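Local coordinates for novel protein similar to vertebrate potassium voltage-gated channel, subfamily H (Eag-related) family (Danio rerio, PDB 3UKN), which is the C-linker and cyclic nucleotide-binding homology region of a subunit that probably forms, as a tetramer, the pore of a voltage-gated delayed-rectifier potassium channel, at residues K19-K22 with D23-V27; A67-A70 with M71-K75; R92-S95 with L96-K99; K176-R179 with E180-L184. All coordinates share one frame; numbering follows the deposited sequence.

Interaction 1 (K19-K22 with D23-V27); sequences KDLK and DFIRV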
# COMPACT_ATOMS: atom_id res chain seq x y z
N LYS B 19 11.40 0.72 -11.15
CA LYS B 19 12.06 -0.57 -11.01
C LYS B 19 11.02 -1.69 -10.92
O LYS B 19 11.16 -2.74 -11.55
CB LYS B 19 13.00 -0.61 -9.81
CG LYS B 19 14.22 0.30 -9.96
CD LYS B 19 15.31 -0.07 -8.95
CE LYS B 19 16.04 1.16 -8.45
NZ LYS B 19 15.14 2.04 -7.66
N ASP B 20 9.96 -1.46 -10.15
CA ASP B 20 8.91 -2.45 -10.01
C ASP B 20 8.23 -2.71 -11.36
O ASP B 20 7.82 -3.84 -11.63
CB ASP B 20 7.88 -2.02 -8.98
CG ASP B 20 8.41 -2.10 -7.55
OD1 ASP B 20 9.62 -2.38 -7.39
OD2 ASP B 20 7.65 -1.86 -6.60
N LEU B 21 8.10 -1.67 -12.18
CA LEU B 21 7.52 -1.83 -13.52
C LEU B 21 8.44 -2.66 -14.42
O LEU B 21 7.99 -3.50 -15.21
CB LEU B 21 7.26 -0.48 -14.15
CG LEU B 21 6.42 -0.55 -15.42
CD1 LEU B 21 5.14 -1.32 -15.14
CD2 LEU B 21 6.11 0.85 -15.93
N LYS B 22 9.74 -2.41 -14.32
CA LYS B 22 10.69 -3.18 -15.09
C LYS B 22 10.74 -4.65 -14.64
O LYS B 22 10.78 -5.55 -15.48
CB LYS B 22 12.06 -2.51 -15.05
CG LYS B 22 12.08 -1.22 -15.86
CD LYS B 22 13.43 -0.50 -15.79
CE LYS B 22 13.44 0.69 -16.75
NZ LYS B 22 14.75 1.42 -16.79
N ASP B 23 10.72 -4.90 -13.33
CA ASP B 23 10.64 -6.25 -12.82
C ASP B 23 9.47 -6.99 -13.45
O ASP B 23 9.62 -8.10 -13.96
CB ASP B 23 10.43 -6.23 -11.31
CG ASP B 23 11.72 -6.28 -10.54
OD1 ASP B 23 12.77 -5.85 -11.09
OD2 ASP B 23 11.69 -6.76 -9.39
N PHE B 24 8.29 -6.37 -13.40
CA PHE B 24 7.08 -7.00 -13.89
C PHE B 24 7.18 -7.40 -15.36
O PHE B 24 6.69 -8.46 -15.76
CB PHE B 24 5.88 -6.09 -13.65
CG PHE B 24 4.57 -6.63 -14.17
CD1 PHE B 24 3.69 -7.27 -13.32
CD2 PHE B 24 4.22 -6.46 -15.51
CE1 PHE B 24 2.46 -7.75 -13.80
CE2 PHE B 24 3.00 -6.94 -15.99
CZ PHE B 24 2.12 -7.58 -15.13
N ILE B 25 7.82 -6.54 -16.15
CA ILE B 25 8.07 -6.80 -17.56
C ILE B 25 9.08 -7.94 -17.76
O ILE B 25 8.97 -8.74 -18.69
CB ILE B 25 8.67 -5.55 -18.22
CG1 ILE B 25 7.67 -4.38 -18.16
CG2 ILE B 25 9.11 -5.85 -19.66
CD1 ILE B 25 8.31 -3.04 -18.45
N ARG B 26 10.06 -8.00 -16.87
CA ARG B 26 11.13 -8.98 -16.96
C ARG B 26 10.66 -10.35 -16.48
O ARG B 26 11.01 -11.37 -17.05
CB ARG B 26 12.33 -8.52 -16.13
CG ARG B 26 13.59 -9.31 -16.37
CD ARG B 26 14.52 -9.24 -15.17
NE ARG B 26 14.09 -10.15 -14.11
CZ ARG B 26 13.58 -9.76 -12.94
NH1 ARG B 26 13.46 -8.47 -12.67
NH2 ARG B 26 13.21 -10.66 -12.04
N VAL B 27 9.86 -10.38 -15.42
CA VAL B 27 9.45 -11.66 -14.87
C VAL B 27 8.47 -12.36 -15.80
O VAL B 27 8.39 -13.59 -15.81
CB VAL B 27 8.82 -11.53 -13.48
CG1 VAL B 27 9.85 -11.03 -12.47
CG2 VAL B 27 7.64 -10.61 -13.54

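Interaction 2 (A67-A70 with M71-K75); sequences ADIA and MHLNK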
# COMPACT_ATOMS: atom_id res chain seq x y z
N ALA B 67 7.15 4.22 21.11
CA ALA B 67 7.49 5.46 21.80
C ALA B 67 8.99 5.70 21.63
O ALA B 67 9.42 6.75 21.16
CB ALA B 67 7.11 5.42 23.27
N ASP B 68 9.80 4.71 21.99
CA ASP B 68 11.24 4.88 21.88
C ASP B 68 11.70 5.34 20.49
O ASP B 68 12.58 6.20 20.37
CB ASP B 68 11.98 3.64 22.37
CG ASP B 68 12.05 3.56 23.89
OD1 ASP B 68 11.63 4.54 24.56
OD2 ASP B 68 12.53 2.54 24.43
N ILE B 69 11.11 4.78 19.43
CA ILE B 69 11.40 5.28 18.08
C ILE B 69 10.94 6.74 17.90
O ILE B 69 11.69 7.59 17.40
CB ILE B 69 10.72 4.44 17.00
CG1 ILE B 69 11.29 3.02 16.98
CG2 ILE B 69 10.88 5.13 15.66
CD1 ILE B 69 10.31 1.98 16.46
N ALA B 70 9.71 7.02 18.29
CA ALA B 70 9.18 8.37 18.07
C ALA B 70 10.10 9.47 18.66
O ALA B 70 10.35 10.49 18.01
CB ALA B 70 7.75 8.50 18.59
N MET B 71 10.63 9.25 19.87
CA MET B 71 11.54 10.20 20.51
C MET B 71 12.71 10.65 19.62
O MET B 71 13.22 11.76 19.78
CB MET B 71 12.08 9.65 21.83
CG MET B 71 11.17 9.79 23.05
SD MET B 71 11.78 8.76 24.40
CE MET B 71 10.26 8.33 25.26
N HIS B 72 13.14 9.79 18.70
CA HIS B 72 14.26 10.13 17.82
C HIS B 72 13.84 10.85 16.54
O HIS B 72 14.68 11.18 15.69
CB HIS B 72 15.07 8.88 17.46
CG HIS B 72 15.86 8.33 18.60
ND1 HIS B 72 15.34 7.40 19.49
CD2 HIS B 72 17.13 8.56 19.01
CE1 HIS B 72 16.26 7.10 20.39
NE2 HIS B 72 17.36 7.78 20.11
N LEU B 73 12.54 11.09 16.38
CA LEU B 73 12.07 11.77 15.18
C LEU B 73 11.70 13.20 15.50
O LEU B 73 11.07 13.46 16.54
CB LEU B 73 10.87 11.04 14.55
CG LEU B 73 11.04 9.55 14.23
CD1 LEU B 73 9.79 8.94 13.54
CD2 LEU B 73 12.27 9.32 13.40
N ASN B 74 12.10 14.12 14.63
CA ASN B 74 11.63 15.50 14.69
C ASN B 74 11.15 15.93 13.29
O ASN B 74 11.83 16.69 12.59
CB ASN B 74 12.73 16.44 15.22
N LYS B 75 10.00 15.41 12.88
CA LYS B 75 9.50 15.62 11.53
C LYS B 75 9.03 17.06 11.27
O LYS B 75 8.12 17.55 11.94
CB LYS B 75 8.36 14.63 11.25
CG LYS B 75 8.82 13.17 11.13
CD LYS B 75 9.73 12.97 9.92
CE LYS B 75 10.66 11.78 10.12
NZ LYS B 75 11.48 11.53 8.90

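Interaction 3 (R92-S95 with L96-K99); sequences RSLS and LIIK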
# COMPACT_ATOMS: atom_id res chain seq x y z
N ARG B 92 3.15 11.53 18.55
CA ARG B 92 3.99 10.35 18.33
C ARG B 92 3.44 9.45 17.22
O ARG B 92 4.15 9.16 16.26
CB ARG B 92 4.21 9.57 19.63
CG ARG B 92 5.30 10.21 20.47
CD ARG B 92 5.38 9.60 21.85
NE ARG B 92 6.46 10.19 22.64
CZ ARG B 92 6.68 9.89 23.91
NH1 ARG B 92 5.90 9.01 24.52
NH2 ARG B 92 7.69 10.46 24.58
N SER B 93 2.19 9.03 17.35
CA SER B 93 1.48 8.26 16.32
C SER B 93 1.64 8.87 14.93
O SER B 93 2.01 8.19 13.99
CB SER B 93 -0.01 8.15 16.66
OG SER B 93 -0.19 7.72 18.01
N LEU B 94 1.36 10.16 14.80
CA LEU B 94 1.51 10.83 13.52
C LEU B 94 2.92 10.75 12.98
O LEU B 94 3.14 10.58 11.78
CB LEU B 94 1.10 12.31 13.62
CG LEU B 94 -0.41 12.59 13.72
CD1 LEU B 94 -0.70 14.10 13.82
CD2 LEU B 94 -1.12 11.99 12.53
N SER B 95 3.89 10.89 13.86
CA SER B 95 5.27 10.98 13.39
C SER B 95 5.72 9.64 12.84
O SER B 95 6.60 9.59 11.99
CB SER B 95 6.22 11.42 14.51
OG SER B 95 6.43 10.37 15.41
N LEU B 96 5.11 8.56 13.33
CA LEU B 96 5.48 7.22 12.88
C LEU B 96 4.90 6.81 11.51
O LEU B 96 5.31 5.80 10.95
CB LEU B 96 5.12 6.18 13.95
CG LEU B 96 5.85 6.29 15.29
CD1 LEU B 96 5.19 5.43 16.37
CD2 LEU B 96 7.33 5.95 15.14
N ILE B 97 3.95 7.58 10.97
CA ILE B 97 3.34 7.27 9.67
C ILE B 97 3.70 8.32 8.61
O ILE B 97 3.12 8.35 7.53
CB ILE B 97 1.77 7.11 9.72
CG1 ILE B 97 1.09 8.44 10.10
CG2 ILE B 97 1.35 5.94 10.66
CD1 ILE B 97 -0.46 8.40 10.07
N ILE B 98 4.67 9.18 8.93
CA ILE B 98 5.10 10.20 7.98
C ILE B 98 6.14 9.62 7.02
O ILE B 98 7.07 8.95 7.44
CB ILE B 98 5.70 11.44 8.72
CG1 ILE B 98 4.62 12.19 9.50
CG2 ILE B 98 6.40 12.37 7.75
CD1 ILE B 98 5.15 13.37 10.24
N LYS B 99 5.98 9.90 5.73
CA LYS B 99 6.87 9.38 4.70
C LYS B 99 7.52 10.54 3.99
O LYS B 99 7.12 11.69 4.17
CB LYS B 99 6.07 8.60 3.64
CG LYS B 99 5.08 7.60 4.20
CD LYS B 99 5.76 6.27 4.39
CE LYS B 99 4.75 5.22 4.84
NZ LYS B 99 5.45 3.92 5.07
O HOH W 1 8.53 8.51 9.87

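Interaction 4 (K176-R179 with E180-L184); sequences KGLR and EVLRL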
# COMPACT_ATOMS: atom_id res chain seq x y z
N LYS B 176 -5.75 8.24 4.77
CA LYS B 176 -6.18 7.04 5.48
C LYS B 176 -5.52 6.99 6.86
O LYS B 176 -6.20 6.82 7.86
CB LYS B 176 -5.82 5.80 4.67
CG LYS B 176 -6.40 4.49 5.17
CD LYS B 176 -5.92 3.35 4.26
CE LYS B 176 -5.78 2.03 5.00
NZ LYS B 176 -7.10 1.45 5.38
N GLY B 177 -4.21 7.16 6.91
CA GLY B 177 -3.47 7.01 8.16
C GLY B 177 -3.83 8.15 9.09
O GLY B 177 -4.08 7.97 10.28
N LEU B 178 -3.86 9.34 8.52
CA LEU B 178 -4.24 10.54 9.22
C LEU B 178 -5.62 10.40 9.81
O LEU B 178 -5.85 10.80 10.96
CB LEU B 178 -4.20 11.73 8.28
CG LEU B 178 -4.71 13.05 8.83
CD1 LEU B 178 -3.68 13.68 9.76
CD2 LEU B 178 -4.98 13.96 7.65
N ARG B 179 -6.56 9.82 9.07
CA ARG B 179 -7.93 9.76 9.57
C ARG B 179 -8.02 8.76 10.69
O ARG B 179 -8.80 8.93 11.62
CB ARG B 179 -8.94 9.43 8.46
CG ARG B 179 -9.19 10.58 7.48
CD ARG B 179 -9.86 10.08 6.21
NE ARG B 179 -10.08 11.12 5.21
CZ ARG B 179 -10.27 10.88 3.91
NH1 ARG B 179 -10.23 9.63 3.46
NH2 ARG B 179 -10.48 11.88 3.07
N GLU B 180 -7.22 7.71 10.59
CA GLU B 180 -7.19 6.67 11.60
C GLU B 180 -6.67 7.27 12.91
O GLU B 180 -7.28 7.10 13.97
CB GLU B 180 -6.30 5.51 11.13
CG GLU B 180 -6.11 4.40 12.14
CD GLU B 180 -5.38 3.20 11.54
OE1 GLU B 180 -5.10 2.24 12.29
OE2 GLU B 180 -5.07 3.22 10.33
N VAL B 181 -5.58 8.02 12.83
CA VAL B 181 -5.05 8.70 14.01
C VAL B 181 -6.02 9.70 14.66
O VAL B 181 -6.25 9.66 15.87
CB VAL B 181 -3.70 9.35 13.74
CG1 VAL B 181 -3.22 10.10 14.97
CG2 VAL B 181 -2.70 8.29 13.35
N LEU B 182 -6.62 10.59 13.86
CA LEU B 182 -7.57 11.56 14.40
C LEU B 182 -8.73 10.89 15.15
O LEU B 182 -9.20 11.39 16.16
CB LEU B 182 -8.11 12.49 13.30
CG LEU B 182 -7.07 13.36 12.59
CD1 LEU B 182 -7.73 14.16 11.49
CD2 LEU B 182 -6.33 14.28 13.56
N ARG B 183 -9.18 9.75 14.63
CA ARG B 183 -10.26 8.99 15.25
C ARG B 183 -9.91 8.51 16.67
O ARG B 183 -10.80 8.21 17.47
CB ARG B 183 -10.61 7.81 14.34
CG ARG B 183 -11.87 7.07 14.69
CD ARG B 183 -12.02 5.87 13.78
NE ARG B 183 -10.72 5.26 13.51
CZ ARG B 183 -10.06 4.50 14.38
NH1 ARG B 183 -10.59 4.23 15.57
NH2 ARG B 183 -8.88 3.99 14.05
N LEU B 184 -8.62 8.45 16.98
CA LEU B 184 -8.18 7.98 18.29
C LEU B 184 -7.93 9.18 19.19
O LEU B 184 -7.77 9.01 20.40
CB LEU B 184 -6.90 7.15 18.14
CG LEU B 184 -6.99 6.03 17.11
CD1 LEU B 184 -5.61 5.47 16.79
CD2 LEU B 184 -7.95 4.93 17.58

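Interaction 1 (K19-K22 with D23-V27)
Asp23 to Arg26 bond back to Lys19 to Lys22 as a local turn of alpha helix, at the protein surface in the last turns of helix 13-27. This is the first helix of the modelled C-linker, paired with helix 32-45 in a helical hairpin. Each backbone N-H goes to the carbonyl four residues back: Asp23 N to Lys19 O at 2.8 Å, Phe24 N to Asp20 O at 3.1 Å and Arg26 N to Lys22 O at 2.9 Å, with a fourth from Ile25 N to Leu21 O. On the apolar side, Ile25 sends CG1 back over its own helix, with CG1 beside the backbone N (chi1 -62°), and CG1 comes 3.1 Å from Leu21 O. The two branched side chains meet loosely, Leu21 CG being 4.4 Å from Ile25 CD1. Leu21 and Ile25 also pack on helix 32-45, while Leu21 packs on Leu57 and Phe24 on Leu58 of the second subunit. Polar groups line another side of the helix. There the Arg26 chain bends at chi3 (79°), so that Asp23 OD1 lies at the guanidinium edge, in its plane, in a salt bridge with a weak hydrogen bond, Arg26 NH1 to Asp23 OD1 at 3.1 Å.

Interaction 2 (A67-A70 with M71-K75)
Met71 N closes a full helical turn on Ala67 O at 3.1 Å, and the next two N-H groups reach back only three residues: His72 N to Ile69 O at 2.9 Å and Leu73 N to Ala70 O at 2.8 Å. In both shorter bonds the donor stands above the carbonyl plane, about 50° out of it, as the chain tightens where helix 63-71 of the C-linker runs out into a loop. A side chain takes up the carbonyl that the shortened pattern passes by. His72 has its ring beside the backbone N (chi1 -71°), which turns it back along the helix, and ND1 donates to Asp68 O at 3.1 Å. The acceptor lies in the ring plane, at the edge, and the bond requires a proton on ND1. Asp68 and Met71 run side by side, with Met71 CE 4.1 Å from Asp68 OD1. Asp68 also meets the helical hairpin of the second subunit, in a salt bridge with its Arg37 and packing on its Leu34, consistent with the elbow-on-shoulder packing known for C-linkers. Within its own chain, helix 63-71 sets Ile69 on Leu96 and Ala70 on Arg92 and Ser95 of helix 88-96.

Interaction 3 (R92-S95 with L96-K99)
Leu96 N reaches back four residues to Arg92 O at 3.1 Å and makes a second, weak bond to Ser93 O, at the C-terminal end of helix 88-96, where a short link carries the chain into strand 99-103 of the beta-roll of the cyclic nucleotide-binding homology domain. Ile97 N turns instead to Leu94 O, three residues back, at 3.2 Å. This last donor sits 63° above the carbonyl plane, in the tighter turn that ends the helix. Ser95 adds a side-chain bond to the helix end. Its OG sits between the backbone N and the carbonyl carbon (chi1 74°), curled back over the preceding turn, and donates to Arg92 O at 2.7 Å. It approaches in the carbonyl plane on a lone pair, while Leu96 N comes nearly along the C=O axis, giving the buried serine hydroxyl an acceptor and the carbonyl a second donor. Ile98, with CG1 beside its backbone N, lays that carbon 3.2 Å from Leu94 O. Leu94 CD2 and Ile97 CD1 meet more loosely at 4.4 Å. Around this turn, Leu94 and Ile97 pack on Val181 of helix 175-184, Ile98 rests on Gln171 and Ile173 of strand 168-174, and Leu96 packs on Arg66 of helix 63-71. Past the turn, Lys99 enters backbone pairing with Tyr172. One water spans the unwound end, donating to Ser95 O at 3.1 Å and to Ile98 O at 2.9 Å.

Interaction 4 (K176-R179 with E180-L184)
Backbone hydrogen bonds set the frame: Glu180, Val181, Leu182 and Arg183 each donate to the carbonyl four residues earlier, within helix 175-184 of the cyclic nucleotide-binding homology domain. Leu182 N to Leu178 O, at 3.0 Å, is nearly straight, with an N-H...O angle of 172°, and Val181 N to Gly177 O matches it closely at 3.0 Å and 169°. The bonds flanking these two, from Glu180 N to Lys176 O and from Arg183 N to Arg179 O, are more bent.

Apolar contacts follow the same turn. The Leu178 and Leu182 side chains meet at a slant, CG of Leu178 lying 4.2 Å from CD1 of Leu182. Leu178 packs on Leu94 of helix 88-96, while Leu182 packs on Tyr188, Ala189 and Phe192 of helix 186-199.

Other side-chain carbons rest against carbonyls of the preceding turn. Leu182 CG sits 3.3 Å from Leu178 O, and Val181 brings CG2 to 3.4 Å from Gly177 O, with that methyl beside its backbone N.

Charged groups follow other directions. Arg179, extended from CG to NE, gives its NE hydrogen to Leu150 O in a loop. Glu180 is stretched out as well, yet its OE2 stays 5.6 Å from Lys176 NZ, too far for a salt bridge; OE1 has a long, weak ion pair with Lys59. Charge therefore probably adds at most a weak attraction within this turn, and main-chain bonds and apolar packing carry it.

How the interactions relate
Interaction 1 stands apart at the surface, about 30 Å from centre to centre from interaction 3, in the hairpin of the C-linker. Interactions 2 and 3 join helix 63-71 to helix 88-96, with Met71 CE 3.4 Å from Arg92 NH2; 3 and 4 join helix 88-96 and its link to helix 175-184, with Ile97 CD1 3.5 Å from Gly177 C. Interactions 1 and 4 are regular helical turns, while 2 and 3 are helix ends with three-residue bonds, one supplemented by an imidazole and the other by a hydroxyl and a water. Interactions 2, 3 and 4 are all partly buried; 1 and 2 also touch the second subunit, and 3 and 4 touch no other chain.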